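Beta-galactosidase (Geobacillus stearothermophilus, PDB 4OIF) probably hydrolyses terminal non-reducing beta-D-galactose residues in beta-D-galactosides, as a zinc-binding, homotrimeric member of glycoside hydrolase family 42. Local coordinates at residues Y468-S480 with T496-D510. Numbering follows the deposited sequence.
Sequences YKLLIAPMLYLVS and TLVMTYISGIVDEHD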
ATOM      1  N   TYR A 468     -34.279  28.325 -10.360  1.00 12.48           N
ATOM      2  CA  TYR A 468     -34.084  27.259 -11.349  1.00 10.89           C
ATOM      3  C   TYR A 468     -35.368  26.498 -11.653  1.00 12.43           C
ATOM      4  O   TYR A 468     -36.262  26.406 -10.809  1.00 19.22           O
ATOM      5  CB  TYR A 468     -32.999  26.286 -10.868  1.00 10.87           C
ATOM      6  CG  TYR A 468     -31.714  26.992 -10.524  1.00 11.10           C
ATOM      7  CD1 TYR A 468     -30.782  27.302 -11.505  1.00  6.65           C
ATOM      8  CD2 TYR A 468     -31.451  27.382  -9.223  1.00 11.15           C
ATOM      9  CE1 TYR A 468     -29.623  27.966 -11.195  1.00  4.65           C
ATOM     10  CE2 TYR A 468     -30.289  28.050  -8.904  1.00 11.23           C
ATOM     11  CZ  TYR A 468     -29.381  28.339  -9.891  1.00  7.41           C
ATOM     12  OH  TYR A 468     -28.228  29.014  -9.558  1.00  9.17           O
ATOM     13  N   LYS A 469     -35.459  25.968 -12.869  1.00 10.09           N
ATOM     14  CA  LYS A 469     -36.586  25.129 -13.269  1.00  9.62           C
ATOM     15  C   LYS A 469     -36.372  23.708 -12.790  1.00  9.63           C
ATOM     16  O   LYS A 469     -37.302  23.012 -12.397  1.00 11.33           O
ATOM     17  CB  LYS A 469     -36.757  25.104 -14.785  1.00 14.07           C
ATOM     18  CG  LYS A 469     -37.181  26.398 -15.460  1.00 18.15           C
ATOM     19  CD  LYS A 469     -37.351  26.109 -16.948  1.00 19.79           C
ATOM     20  CE  LYS A 469     -37.974  27.256 -17.713  1.00 26.69           C
ATOM     21  NZ  LYS A 469     -37.858  26.963 -19.177  1.00 30.97           N
ATOM     22  N   LEU A 470     -35.118  23.287 -12.863  1.00  9.02           N
ATOM     23  CA  LEU A 470     -34.737  21.921 -12.612  1.00  5.86           C
ATOM     24  C   LEU A 470     -33.590  21.918 -11.629  1.00 12.32           C
ATOM     25  O   LEU A 470     -32.542  22.515 -11.894  1.00 17.66           O
ATOM     26  CB  LEU A 470     -34.340  21.229 -13.908  1.00  6.39           C
ATOM     27  CG  LEU A 470     -33.788  19.810 -13.777  1.00 10.25           C
ATOM     28  CD1 LEU A 470     -34.773  18.874 -13.084  1.00  4.67           C
ATOM     29  CD2 LEU A 470     -33.396  19.265 -15.137  1.00  9.19           C
ATOM     30  N   LEU A 471     -33.821  21.285 -10.481  1.00 12.30           N
ATOM     31  CA  LEU A 471     -32.813  21.107  -9.447  1.00 10.96           C
ATOM     32  C   LEU A 471     -32.503  19.619  -9.261  1.00 14.29           C
ATOM     33  O   LEU A 471     -33.385  18.808  -8.971  1.00 10.49           O
ATOM     34  CB  LEU A 471     -33.269  21.723  -8.125  1.00 10.11           C
ATOM     35  CG  LEU A 471     -32.275  21.530  -6.974  1.00 11.11           C
ATOM     36  CD1 LEU A 471     -30.917  22.102  -7.344  1.00 14.78           C
ATOM     37  CD2 LEU A 471     -32.780  22.161  -5.695  1.00 11.57           C
ATOM     38  N   ILE A 472     -31.233  19.279  -9.434  1.00  9.52           N
ATOM     39  CA  ILE A 472     -30.756  17.910  -9.354  1.00  7.23           C
ATOM     40  C   ILE A 472     -29.878  17.734  -8.112  1.00 11.11           C
ATOM     41  O   ILE A 472     -28.796  18.298  -8.025  1.00 10.89           O
ATOM     42  CB  ILE A 472     -29.971  17.540 -10.641  1.00  8.65           C
ATOM     43  CG1 ILE A 472     -30.896  17.641 -11.856  1.00  9.36           C
ATOM     44  CG2 ILE A 472     -29.333  16.152 -10.539  1.00  5.71           C
ATOM     45  CD1 ILE A 472     -30.178  17.579 -13.192  1.00 10.23           C
ATOM     46  N   ALA A 473     -30.355  16.958  -7.146  1.00 11.95           N
ATOM     47  CA  ALA A 473     -29.630  16.744  -5.892  1.00  8.89           C
ATOM     48  C   ALA A 473     -29.368  15.261  -5.629  1.00  9.24           C
ATOM     49  O   ALA A 473     -30.076  14.633  -4.848  1.00 13.65           O
ATOM     50  CB  ALA A 473     -30.406  17.346  -4.732  1.00  5.99           C
ATOM     51  N   PRO A 474     -28.347  14.693  -6.279  1.00  7.29           N
ATOM     52  CA  PRO A 474     -28.081  13.256  -6.141  1.00  6.23           C
ATOM     53  C   PRO A 474     -27.351  12.902  -4.842  1.00 10.72           C
ATOM     54  O   PRO A 474     -26.513  13.691  -4.374  1.00  5.64           O
ATOM     55  CB  PRO A 474     -27.192  12.944  -7.350  1.00  3.79           C
ATOM     56  CG  PRO A 474     -27.195  14.180  -8.191  1.00 11.81           C
ATOM     57  CD  PRO A 474     -27.483  15.320  -7.284  1.00  6.01           C
ATOM     58  N   MET A 475     -27.652  11.725  -4.289  1.00  7.06           N
ATOM     59  CA  MET A 475     -26.948  11.215  -3.107  1.00 12.24           C
ATOM     60  C   MET A 475     -26.785  12.270  -2.014  1.00 11.03           C
ATOM     61  O   MET A 475     -25.681  12.488  -1.509  1.00  5.80           O
ATOM     62  CB  MET A 475     -25.571  10.681  -3.491  1.00  4.12           C
ATOM     63  CG  MET A 475     -25.614   9.600  -4.530  1.00  7.25           C
ATOM     64  SD  MET A 475     -23.968   8.977  -4.907  1.00 13.63           S
ATOM     65  CE  MET A 475     -23.610   8.181  -3.346  1.00  9.07           C
ATOM     66  N   LEU A 476     -27.880  12.949  -1.686  1.00 12.52           N
ATOM     67  CA  LEU A 476     -27.850  13.963  -0.645  1.00  8.78           C
ATOM     68  C   LEU A 476     -28.043  13.275   0.695  1.00  9.10           C
ATOM     69  O   LEU A 476     -29.013  13.544   1.406  1.00  6.68           O
ATOM     70  CB  LEU A 476     -28.926  15.018  -0.879  1.00  6.41           C
ATOM     71  CG  LEU A 476     -28.749  16.289  -0.039  1.00  8.95           C
ATOM     72  CD1 LEU A 476     -27.425  16.964  -0.351  1.00  5.36           C
ATOM     73  CD2 LEU A 476     -29.912  17.236  -0.268  1.00  6.09           C
ATOM     74  N   TYR A 477     -27.109  12.374   1.000  1.00  9.52           N
ATOM     75  CA  TYR A 477     -27.123  11.518   2.184  1.00  6.79           C
ATOM     76  C   TYR A 477     -27.358  12.312   3.460  1.00  5.09           C
ATOM     77  O   TYR A 477     -28.244  11.995   4.238  1.00  5.66           O
ATOM     78  CB  TYR A 477     -25.804  10.744   2.230  1.00  9.84           C
ATOM     79  CG  TYR A 477     -25.355  10.186   3.563  1.00 10.44           C
ATOM     80  CD1 TYR A 477     -25.778   8.934   3.998  1.00  9.22           C
ATOM     81  CD2 TYR A 477     -24.443  10.882   4.358  1.00 10.08           C
ATOM     82  CE1 TYR A 477     -25.344   8.406   5.208  1.00  4.00           C
ATOM     83  CE2 TYR A 477     -23.998  10.360   5.565  1.00  5.42           C
ATOM     84  CZ  TYR A 477     -24.456   9.122   5.983  1.00  5.51           C
ATOM     85  OH  TYR A 477     -24.033   8.602   7.189  1.00  9.04           O
ATOM     86  N   LEU A 478     -26.572  13.358   3.656  1.00  7.90           N
ATOM     87  CA  LEU A 478     -26.779  14.273   4.764  1.00  6.61           C
ATOM     88  C   LEU A 478     -27.588  15.491   4.320  1.00  8.47           C
ATOM     89  O   LEU A 478     -27.250  16.127   3.331  1.00  7.63           O
ATOM     90  CB  LEU A 478     -25.430  14.714   5.335  1.00  6.97           C
ATOM     91  CG  LEU A 478     -25.409  15.733   6.473  1.00  9.11           C
ATOM     92  CD1 LEU A 478     -24.218  15.456   7.379  1.00  5.34           C
ATOM     93  CD2 LEU A 478     -25.374  17.173   5.939  1.00  8.65           C
ATOM     94  N   VAL A 479     -28.639  15.824   5.066  1.00 10.61           N
ATOM     95  CA  VAL A 479     -29.446  17.006   4.772  1.00 15.55           C
ATOM     96  C   VAL A 479     -30.199  17.467   6.028  1.00 12.42           C
ATOM     97  O   VAL A 479     -30.738  16.659   6.771  1.00 16.04           O
ATOM     98  CB  VAL A 479     -30.448  16.729   3.617  1.00  9.25           C
ATOM     99  CG1 VAL A 479     -31.507  15.712   4.045  1.00  4.48           C
ATOM    100  CG2 VAL A 479     -31.082  18.024   3.135  1.00  5.89           C
ATOM    101  N   SER A 480     -30.229  18.769   6.270  1.00  8.32           N
ATOM    102  CA  SER A 480     -30.893  19.295   7.457  1.00  7.78           C
ATOM    103  C   SER A 480     -32.393  19.413   7.252  1.00 10.91           C
ATOM    104  O   SER A 480     -32.876  19.401   6.118  1.00 10.56           O
ATOM    105  CB  SER A 480     -30.313  20.670   7.840  1.00 10.32           C
ATOM    106  OG  SER A 480     -30.696  21.693   6.922  1.00 10.54           O
ATOM    107  N   THR A 496     -38.978  21.606 -10.320  1.00  6.00           N
ATOM    108  CA  THR A 496     -38.820  20.204 -10.648  1.00  7.26           C
ATOM    109  C   THR A 496     -37.531  19.692  -9.993  1.00 10.54           C
ATOM    110  O   THR A 496     -36.443  20.170 -10.292  1.00 13.49           O
ATOM    111  CB  THR A 496     -38.769  19.984 -12.169  1.00 10.57           C
ATOM    112  OG1 THR A 496     -40.046  20.278 -12.736  1.00 16.57           O
ATOM    113  CG2 THR A 496     -38.413  18.551 -12.488  1.00 16.16           C
ATOM    114  N   LEU A 497     -37.664  18.734  -9.090  1.00 12.96           N
ATOM    115  CA  LEU A 497     -36.556  18.251  -8.286  1.00  9.97           C
ATOM    116  C   LEU A 497     -36.278  16.797  -8.591  1.00  6.21           C
ATOM    117  O   LEU A 497     -37.209  16.016  -8.689  1.00  9.24           O
ATOM    118  CB  LEU A 497     -36.876  18.423  -6.807  1.00  5.65           C
ATOM    119  CG  LEU A 497     -35.917  17.815  -5.788  1.00  6.65           C
ATOM    120  CD1 LEU A 497     -34.527  18.454  -5.845  1.00  5.12           C
ATOM    121  CD2 LEU A 497     -36.499  17.951  -4.414  1.00  4.43           C
ATOM    122  N   VAL A 498     -35.004  16.444  -8.743  1.00  6.33           N
ATOM    123  CA  VAL A 498     -34.590  15.054  -8.956  1.00  6.32           C
ATOM    124  C   VAL A 498     -33.625  14.600  -7.862  1.00 11.64           C
ATOM    125  O   VAL A 498     -32.582  15.215  -7.646  1.00  6.58           O
ATOM    126  CB  VAL A 498     -33.906  14.851 -10.328  1.00  9.71           C
ATOM    127  CG1 VAL A 498     -33.396  13.425 -10.466  1.00 11.17           C
ATOM    128  CG2 VAL A 498     -34.865  15.167 -11.466  1.00  7.83           C
ATOM    129  N   MET A 499     -33.983  13.531  -7.159  1.00  8.53           N
ATOM    130  CA  MET A 499     -33.077  12.942  -6.183  1.00 10.32           C
ATOM    131  C   MET A 499     -32.867  11.473  -6.481  1.00 11.45           C
ATOM    132  O   MET A 499     -33.519  10.898  -7.361  1.00 10.01           O
ATOM    133  CB  MET A 499     -33.595  13.127  -4.755  1.00 11.42           C
ATOM    134  CG  MET A 499     -33.389  14.530  -4.230  1.00 10.70           C
ATOM    135  SD  MET A 499     -33.935  14.730  -2.532  1.00 14.97           S
ATOM    136  CE  MET A 499     -32.500  15.439  -1.767  1.00  7.63           C
ATOM    137  N   THR A 500     -31.934  10.869  -5.759  1.00  8.11           N
ATOM    138  CA  THR A 500     -31.517   9.511  -6.069  1.00 10.65           C
ATOM    139  C   THR A 500     -31.331   8.695  -4.825  1.00 12.33           C
ATOM    140  O   THR A 500     -31.504   9.175  -3.707  1.00  6.69           O
ATOM    141  CB  THR A 500     -30.170   9.456  -6.826  1.00 11.69           C
ATOM    142  OG1 THR A 500     -29.100   9.766  -5.918  1.00  8.75           O
ATOM    143  CG2 THR A 500     -30.147  10.417  -8.030  1.00  7.22           C
ATOM    144  N   TYR A 501     -30.930   7.454  -5.056  1.00  9.79           N
ATOM    145  CA  TYR A 501     -30.439   6.579  -4.015  1.00  9.84           C
ATOM    146  C   TYR A 501     -29.503   7.298  -3.044  1.00 10.03           C
ATOM    147  O   TYR A 501     -28.782   8.226  -3.430  1.00 10.28           O
ATOM    148  CB  TYR A 501     -29.717   5.403  -4.652  1.00  5.92           C
ATOM    149  CG  TYR A 501     -28.643   5.814  -5.624  1.00  7.96           C
ATOM    150  CD1 TYR A 501     -28.945   6.069  -6.958  1.00  7.52           C
ATOM    151  CD2 TYR A 501     -27.313   5.939  -5.212  1.00  9.45           C
ATOM    152  CE1 TYR A 501     -27.950   6.449  -7.863  1.00 12.70           C
ATOM    153  CE2 TYR A 501     -26.312   6.312  -6.108  1.00  8.36           C
ATOM    154  CZ  TYR A 501     -26.635   6.570  -7.435  1.00 12.98           C
ATOM    155  OH  TYR A 501     -25.651   6.941  -8.335  1.00 11.65           O
ATOM    156  N   ILE A 502     -29.532   6.851  -1.789  1.00  6.44           N
ATOM    157  CA  ILE A 502     -28.681   7.358  -0.717  1.00  6.47           C
ATOM    158  C   ILE A 502     -28.780   8.870  -0.570  1.00  5.44           C
ATOM    159  O   ILE A 502     -27.780   9.582  -0.500  1.00  8.35           O
ATOM    160  CB  ILE A 502     -27.214   6.920  -0.929  1.00  6.55           C
ATOM    161  CG1 ILE A 502     -27.186   5.438  -1.310  1.00  6.43           C
ATOM    162  CG2 ILE A 502     -26.420   7.089   0.340  1.00  7.44           C
ATOM    163  CD1 ILE A 502     -25.822   4.861  -1.428  1.00  6.87           C
ATOM    164  N   SER A 503     -30.015   9.346  -0.506  1.00  5.21           N
ATOM    165  CA  SER A 503     -30.291  10.757  -0.280  1.00  6.53           C
ATOM    166  C   SER A 503     -31.168  10.885   0.940  1.00  9.60           C
ATOM    167  O   SER A 503     -32.077  10.130   1.086  1.00  4.02           O
ATOM    168  CB  SER A 503     -30.991  11.372  -1.484  1.00  3.38           C
ATOM    169  OG  SER A 503     -30.246  11.170  -2.674  1.00 15.21           O
ATOM    170  N   GLY A 504     -30.903  11.846   1.804  1.00  9.13           N
ATOM    171  CA  GLY A 504     -31.785  12.112   2.930  1.00  6.07           C
ATOM    172  C   GLY A 504     -31.796  11.042   4.003  1.00 10.98           C
ATOM    173  O   GLY A 504     -32.837  10.690   4.539  1.00  8.47           O
ATOM    174  N   ILE A 505     -30.622  10.531   4.335  1.00 15.72           N
ATOM    175  CA  ILE A 505     -30.511   9.416   5.268  1.00  7.43           C
ATOM    176  C   ILE A 505     -30.285   9.899   6.693  1.00 13.40           C
ATOM    177  O   ILE A 505     -30.709   9.281   7.681  1.00  8.59           O
ATOM    178  CB  ILE A 505     -29.366   8.505   4.842  1.00  8.09           C
ATOM    179  CG1 ILE A 505     -29.594   8.053   3.398  1.00 11.65           C
ATOM    180  CG2 ILE A 505     -29.228   7.317   5.780  1.00 17.52           C
ATOM    181  CD1 ILE A 505     -30.941   7.378   3.182  1.00 11.43           C
ATOM    182  N   VAL A 506     -29.665  11.066   6.766  1.00 10.39           N
ATOM    183  CA  VAL A 506     -28.920  11.497   7.930  1.00  5.96           C
ATOM    184  C   VAL A 506     -29.042  13.011   8.081  1.00  7.78           C
ATOM    185  O   VAL A 506     -29.135  13.722   7.075  1.00 11.32           O
ATOM    186  CB  VAL A 506     -27.447  11.024   7.768  1.00  8.67           C
ATOM    187  CG1 VAL A 506     -26.451  12.176   7.783  1.00  8.18           C
ATOM    188  CG2 VAL A 506     -27.124   9.960   8.784  1.00  4.87           C
ATOM    189  N   ASP A 507     -29.092  13.520   9.312  1.00  6.68           N
ATOM    190  CA  ASP A 507     -29.181  14.974   9.483  1.00  6.47           C
ATOM    191  C   ASP A 507     -27.787  15.591   9.528  1.00  8.77           C
ATOM    192  O   ASP A 507     -26.791  14.901   9.347  1.00 10.22           O
ATOM    193  CB  ASP A 507     -29.996  15.369  10.733  1.00 10.48           C
ATOM    194  CG  ASP A 507     -29.341  14.966  12.058  1.00 16.34           C
ATOM    195  OD1 ASP A 507     -28.125  14.661  12.119  1.00 11.97           O
ATOM    196  OD2 ASP A 507     -30.073  14.984  13.071  1.00 15.09           O
ATOM    197  N   GLU A 508     -27.713  16.889   9.785  1.00  7.87           N
ATOM    198  CA  GLU A 508     -26.433  17.585   9.774  1.00  7.54           C
ATOM    199  C   GLU A 508     -25.468  17.124  10.883  1.00 10.25           C
ATOM    200  O   GLU A 508     -24.329  17.587  10.940  1.00 16.56           O
ATOM    201  CB  GLU A 508     -26.666  19.094   9.882  1.00  8.80           C
ATOM    202  CG  GLU A 508     -26.958  19.596  11.305  1.00 14.72           C
ATOM    203  CD  GLU A 508     -28.439  19.764  11.607  1.00 16.08           C
ATOM    204  OE1 GLU A 508     -29.274  19.058  10.995  1.00 14.41           O
ATOM    205  OE2 GLU A 508     -28.770  20.607  12.468  1.00 21.51           O
ATOM    206  N   HIS A 509     -25.910  16.223  11.758  1.00 12.07           N
ATOM    207  CA  HIS A 509     -25.033  15.655  12.792  1.00 13.09           C
ATOM    208  C   HIS A 509     -24.572  14.263  12.435  1.00 14.04           C
ATOM    209  O   HIS A 509     -23.979  13.575  13.272  1.00 17.79           O
ATOM    210  CB  HIS A 509     -25.731  15.571  14.146  1.00 10.44           C
ATOM    211  CG  HIS A 509     -26.042  16.898  14.756  1.00 28.73           C
ATOM    212  ND1 HIS A 509     -25.084  17.869  14.951  1.00 23.41           N
ATOM    213  CD2 HIS A 509     -27.205  17.408  15.232  1.00 11.79           C
ATOM    214  CE1 HIS A 509     -25.645  18.926  15.511  1.00 16.97           C
ATOM    215  NE2 HIS A 509     -26.931  18.672  15.689  1.00 11.17           N
ATOM    216  N   ASP A 510     -24.866  13.850  11.204  1.00  8.83           N
ATOM    217  CA  ASP A 510     -24.738  12.458  10.779  1.00  6.58           C
ATOM    218  C   ASP A 510     -25.547  11.538  11.719  1.00  8.35           C
ATOM    219  O   ASP A 510     -25.179  10.399  12.006  1.00 14.42           O
ATOM    220  CB  ASP A 510     -23.265  12.030  10.701  1.00  5.64           C
ATOM    221  CG  ASP A 510     -23.070  10.742   9.886  1.00  8.74           C
ATOM    222  OD1 ASP A 510     -23.626  10.636   8.767  1.00  4.02           O
ATOM    223  OD2 ASP A 510     -22.385   9.820  10.380  1.00  6.34           O
TER
HETATM  224  O   HOH W   1     -40.021  22.890 -13.045  1.00 16.00           O
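The Y477 ring lies under V506, whose CB sits over one face, toward the rim, 4.2 Å from the ring centroid in a CH-pi contact, while I505 crosses the ring at about a right angle, its CB against CD1. With CG anti to the backbone N (chi1 158°), the phenol reaches along the 496-510 segment to D510, where OH donates to the syn lone pair of OD1 at 2.6 Å. K371 of a neighbouring subunit bonds the same hydroxyl and forms a salt bridge with D510 OD2. An alanine in place of Y477 would probably open a gap beneath V506 and I505 and leave D510 OD1 without its phenol donor. The main chain works alongside: Y477 O accepts from I505 N at 2.8 Å, and a weak bond comes from V506 N.

Nearer the strands, T500 OG1 accepts from M475 N at 2.9 Å and donates to Y501 O, a relay that ties the 468-480 segment to the 496-510 segment. M475 crosses the Y501 ring obliquely, a Met-aromatic contact with SD 4.9 Å from the centroid, and the methyl CE of M499 reaches CD2 of L476 at 3.5 Å. Strands 470-473 and 496-500 are parallel neighbours joined by helix 481-492, a beta-alpha-beta unit of the trimerisation domain; L471 N donates to T496 O. Main-chain bonds thus run through both strands and loops; in the loops the hydroxyls of T500 and Y477 add to them, the latter through a phenol-carboxylate hydrogen bond, and the lysine's charge probably stabilises D510 as a carboxylate at the subunit interface.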